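Methylxanthine N3-demethylase NdmB (Pseudomonas putida, PDB 6ICL) catalyses the N3-demethylation of theobromine and related methylxanthines, an oxygen- and NADH-dependent Rieske non-heme iron reaction of bacterial caffeine degradation. Local coordinates at residues H214-L226 and A359-E371. Residues are numbered along the deposited sequence; the frame is centred on the assembly and turned at random.
Sequences HPTVYVNRVDGEL and AFRDSVLTNVIEE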
# COMPACT_ATOMS: atom_id res chain seq x y z
N HIS A 214 -8.71 34.73 -35.27
CA HIS A 214 -9.75 33.87 -35.85
C HIS A 214 -9.29 33.52 -37.26
O HIS A 214 -9.78 34.10 -38.25
CB HIS A 214 -11.13 34.52 -35.89
CG HIS A 214 -11.42 35.43 -34.75
ND1 HIS A 214 -10.92 35.22 -33.48
CD2 HIS A 214 -12.15 36.57 -34.68
CE1 HIS A 214 -11.33 36.19 -32.68
NE2 HIS A 214 -12.08 37.02 -33.38
N PRO A 215 -8.35 32.59 -37.41
CA PRO A 215 -7.94 32.17 -38.75
C PRO A 215 -9.14 31.66 -39.53
O PRO A 215 -10.11 31.15 -38.97
CB PRO A 215 -6.92 31.07 -38.49
CG PRO A 215 -6.42 31.35 -37.12
CD PRO A 215 -7.59 31.88 -36.36
N THR A 216 -9.08 31.84 -40.84
CA THR A 216 -10.11 31.31 -41.72
C THR A 216 -9.82 29.83 -41.96
O THR A 216 -8.77 29.47 -42.48
CB THR A 216 -10.14 32.09 -43.03
OG1 THR A 216 -10.81 31.32 -44.04
CG2 THR A 216 -8.73 32.44 -43.50
N VAL A 217 -10.75 28.97 -41.54
CA VAL A 217 -10.55 27.54 -41.66
C VAL A 217 -11.74 26.94 -42.39
O VAL A 217 -12.88 27.04 -41.92
CB VAL A 217 -10.36 26.86 -40.29
CG1 VAL A 217 -11.35 27.42 -39.29
CG2 VAL A 217 -10.50 25.36 -40.44
N TYR A 218 -11.47 26.33 -43.54
CA TYR A 218 -12.48 25.57 -44.24
C TYR A 218 -12.45 24.13 -43.77
O TYR A 218 -11.38 23.52 -43.69
CB TYR A 218 -12.26 25.65 -45.75
CG TYR A 218 -12.51 27.03 -46.30
CD1 TYR A 218 -13.79 27.57 -46.31
CD2 TYR A 218 -11.47 27.80 -46.81
CE1 TYR A 218 -14.03 28.84 -46.82
CE2 TYR A 218 -11.70 29.07 -47.32
CZ TYR A 218 -12.99 29.58 -47.32
OH TYR A 218 -13.23 30.84 -47.83
N VAL A 219 -13.62 23.59 -43.45
CA VAL A 219 -13.76 22.22 -42.99
C VAL A 219 -14.50 21.44 -44.06
O VAL A 219 -15.67 21.73 -44.35
CB VAL A 219 -14.50 22.14 -41.65
CG1 VAL A 219 -14.57 20.70 -41.20
CG2 VAL A 219 -13.81 23.03 -40.61
N ASN A 220 -13.83 20.45 -44.64
CA ASN A 220 -14.43 19.58 -45.64
C ASN A 220 -14.67 18.18 -45.08
O ASN A 220 -13.97 17.72 -44.18
CB ASN A 220 -13.53 19.45 -46.87
CG ASN A 220 -13.20 20.79 -47.49
OD1 ASN A 220 -13.96 21.76 -47.35
ND2 ASN A 220 -12.08 20.86 -48.18
N ARG A 221 -15.67 17.51 -45.65
CA ARG A 221 -15.86 16.07 -45.54
C ARG A 221 -15.44 15.44 -46.86
O ARG A 221 -16.04 15.72 -47.90
CB ARG A 221 -17.31 15.72 -45.23
CG ARG A 221 -17.90 16.36 -43.97
CD ARG A 221 -19.26 15.74 -43.74
NE ARG A 221 -20.04 16.35 -42.68
CZ ARG A 221 -21.29 15.98 -42.41
NH1 ARG A 221 -21.86 15.03 -43.15
NH2 ARG A 221 -21.97 16.54 -41.43
N VAL A 222 -14.39 14.61 -46.83
CA VAL A 222 -13.82 14.00 -48.02
C VAL A 222 -13.54 12.53 -47.71
O VAL A 222 -12.67 12.22 -46.89
CB VAL A 222 -12.53 14.72 -48.45
CG1 VAL A 222 -11.94 14.04 -49.67
CG2 VAL A 222 -12.78 16.20 -48.69
N ASP A 223 -14.28 11.63 -48.35
CA ASP A 223 -14.01 10.20 -48.30
C ASP A 223 -13.90 9.68 -46.86
O ASP A 223 -12.94 9.00 -46.50
CB ASP A 223 -12.73 9.86 -49.09
CG ASP A 223 -12.79 10.31 -50.55
OD1 ASP A 223 -13.86 10.19 -51.17
OD2 ASP A 223 -11.75 10.75 -51.10
N GLY A 224 -14.90 10.00 -46.04
CA GLY A 224 -14.91 9.51 -44.66
C GLY A 224 -14.03 10.27 -43.69
O GLY A 224 -13.90 9.84 -42.53
N GLU A 225 -13.42 11.38 -44.11
CA GLU A 225 -12.50 12.15 -43.29
C GLU A 225 -13.01 13.58 -43.11
O GLU A 225 -13.56 14.16 -44.04
CB GLU A 225 -11.11 12.22 -43.94
CG GLU A 225 -10.54 10.88 -44.44
CD GLU A 225 -9.11 11.02 -44.96
OE1 GLU A 225 -8.59 12.16 -45.00
OE2 GLU A 225 -8.51 9.98 -45.31
N LEU A 226 -12.84 14.13 -41.91
CA LEU A 226 -12.83 15.58 -41.76
C LEU A 226 -11.46 16.11 -42.19
O LEU A 226 -10.43 15.61 -41.73
CB LEU A 226 -13.11 16.01 -40.32
CG LEU A 226 -14.57 16.21 -39.90
CD1 LEU A 226 -14.62 16.60 -38.44
CD2 LEU A 226 -15.26 17.26 -40.79
N ALA A 359 -28.77 4.94 -45.67
CA ALA A 359 -28.61 6.21 -44.97
C ALA A 359 -27.19 6.37 -44.44
O ALA A 359 -26.53 7.40 -44.64
CB ALA A 359 -29.62 6.31 -43.84
N PHE A 360 -26.68 5.33 -43.77
CA PHE A 360 -25.33 5.37 -43.22
C PHE A 360 -24.29 5.57 -44.32
O PHE A 360 -23.42 6.45 -44.22
CB PHE A 360 -25.04 4.08 -42.45
CG PHE A 360 -23.72 4.08 -41.73
CD1 PHE A 360 -23.57 4.80 -40.56
CD2 PHE A 360 -22.64 3.38 -42.23
CE1 PHE A 360 -22.36 4.81 -39.88
CE2 PHE A 360 -21.43 3.38 -41.56
CZ PHE A 360 -21.29 4.10 -40.38
N ARG A 361 -24.36 4.76 -45.38
CA ARG A 361 -23.35 4.85 -46.44
C ARG A 361 -23.33 6.24 -47.05
O ARG A 361 -22.26 6.75 -47.41
CB ARG A 361 -23.61 3.79 -47.51
CG ARG A 361 -23.45 2.35 -47.05
CD ARG A 361 -23.82 1.34 -48.15
NE ARG A 361 -23.13 1.62 -49.40
CZ ARG A 361 -21.96 1.10 -49.75
NH1 ARG A 361 -21.34 0.25 -48.94
NH2 ARG A 361 -21.41 1.42 -50.92
N ASP A 362 -24.51 6.87 -47.17
CA ASP A 362 -24.57 8.23 -47.69
C ASP A 362 -23.86 9.19 -46.75
O ASP A 362 -23.08 10.04 -47.19
CB ASP A 362 -26.02 8.66 -47.89
CG ASP A 362 -26.60 8.16 -49.21
OD1 ASP A 362 -25.82 7.92 -50.16
OD2 ASP A 362 -27.84 8.03 -49.28
N SER A 363 -24.14 9.08 -45.45
CA SER A 363 -23.53 9.97 -44.48
C SER A 363 -22.01 9.82 -44.46
O SER A 363 -21.28 10.82 -44.46
CB SER A 363 -24.12 9.70 -43.10
OG SER A 363 -23.53 10.58 -42.15
N VAL A 364 -21.51 8.57 -44.48
CA VAL A 364 -20.06 8.33 -44.48
C VAL A 364 -19.43 8.86 -45.77
O VAL A 364 -18.41 9.56 -45.74
CB VAL A 364 -19.75 6.83 -44.31
CG1 VAL A 364 -18.27 6.57 -44.51
CG2 VAL A 364 -20.19 6.30 -42.96
N LEU A 365 -20.02 8.51 -46.92
CA LEU A 365 -19.32 8.64 -48.20
C LEU A 365 -19.57 9.95 -48.94
O LEU A 365 -18.79 10.28 -49.85
CB LEU A 365 -19.72 7.47 -49.11
CG LEU A 365 -19.30 6.10 -48.58
CD1 LEU A 365 -20.07 5.01 -49.32
CD2 LEU A 365 -17.80 5.93 -48.76
N THR A 366 -20.60 10.71 -48.60
CA THR A 366 -20.91 11.94 -49.34
C THR A 366 -19.92 13.05 -49.00
O THR A 366 -19.88 13.52 -47.85
CB THR A 366 -22.33 12.41 -49.03
OG1 THR A 366 -23.28 11.45 -49.52
CG2 THR A 366 -22.59 13.77 -49.67
N ASN A 367 -19.15 13.50 -49.99
CA ASN A 367 -18.23 14.59 -49.74
C ASN A 367 -18.98 15.91 -49.65
O ASN A 367 -20.06 16.08 -50.22
CB ASN A 367 -17.16 14.65 -50.82
CG ASN A 367 -16.25 13.46 -50.78
OD1 ASN A 367 -16.49 12.52 -50.02
ND2 ASN A 367 -15.20 13.47 -51.58
N VAL A 368 -18.43 16.83 -48.86
CA VAL A 368 -19.04 18.13 -48.62
C VAL A 368 -17.90 19.13 -48.52
O VAL A 368 -17.18 19.16 -47.52
CB VAL A 368 -19.91 18.14 -47.35
CG1 VAL A 368 -20.50 19.52 -47.13
CG2 VAL A 368 -21.02 17.10 -47.41
N ILE A 369 -17.72 19.94 -49.56
CA ILE A 369 -16.65 20.93 -49.61
C ILE A 369 -17.25 22.28 -49.26
O ILE A 369 -18.25 22.69 -49.86
CB ILE A 369 -16.01 20.96 -51.01
CG1 ILE A 369 -15.65 19.54 -51.45
CG2 ILE A 369 -14.79 21.87 -51.03
CD1 ILE A 369 -14.80 18.78 -50.44
N GLU A 370 -16.65 22.97 -48.30
CA GLU A 370 -17.21 24.23 -47.82
C GLU A 370 -17.17 25.26 -48.94
O GLU A 370 -16.10 25.80 -49.24
CB GLU A 370 -16.48 24.72 -46.57
CG GLU A 370 -17.35 25.62 -45.68
CD GLU A 370 -16.66 26.10 -44.40
OE1 GLU A 370 -17.12 27.11 -43.82
OE2 GLU A 370 -15.68 25.46 -43.97
N GLU A 371 -18.33 25.49 -49.57
CA GLU A 371 -18.60 26.43 -50.67
C GLU A 371 -19.79 25.89 -51.47
O GLU A 371 -20.94 26.26 -51.22
CB GLU A 371 -17.40 26.63 -51.62
CG GLU A 371 -17.14 28.10 -52.00
CD GLU A 371 -16.55 28.91 -50.85
OE1 GLU A 371 -16.60 30.17 -50.90
OE2 GLU A 371 -16.04 28.29 -49.90
O HOH W 1 -13.95 24.19 -48.39
O HOH W 2 -21.17 13.30 -45.52
O HOH W 3 -16.89 11.68 -46.67
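Arg221 and Val368 pair through their backbones in a single antiparallel hydrogen-bonded bridge. Side chains extend this pairing at both ends. Glu370 has CG anti to its N (chi1 -154°) and is extended beyond it, which carries the carboxylate back to the strand. There OE2 accepts from Val219 N at 2.8 Å, nearly along its C-O axis. OE2 lies at the edge of the Tyr218 ring, near its plane, with ring and carboxylate planes 80° apart, and also pairs with Lys337. Asn220 reaches the other way: its OD1 takes Glu370 N at 3.1 Å, an almost straight bond from above the amide carbonyl plane. Water 1 links the same OD1 to Glu370 O. Ile369 crosses Asn220 at a slant, and its CD1 meets Val222 CG2 at 3.7 Å. An alanine in place of Asn220 would probably leave Glu370 N without its side-chain acceptor and take from water 1 one of its two acceptors. At the other end Asn367 OD1 accepts from Asp223 N at 2.9 Å, again from above its carbonyl plane. Water 2 joins Arg221 NH1 to Ser363 O and Thr366 O. Glu348 of helix 337-355 forms a salt bridge with NH1, and Trp345 makes a cation-pi contact with Arg221. The contact adds a short antiparallel bridge to outer strand 219-222 of the catalytic-domain sheet, just before its type I' hairpin turn at Val222-Glu225.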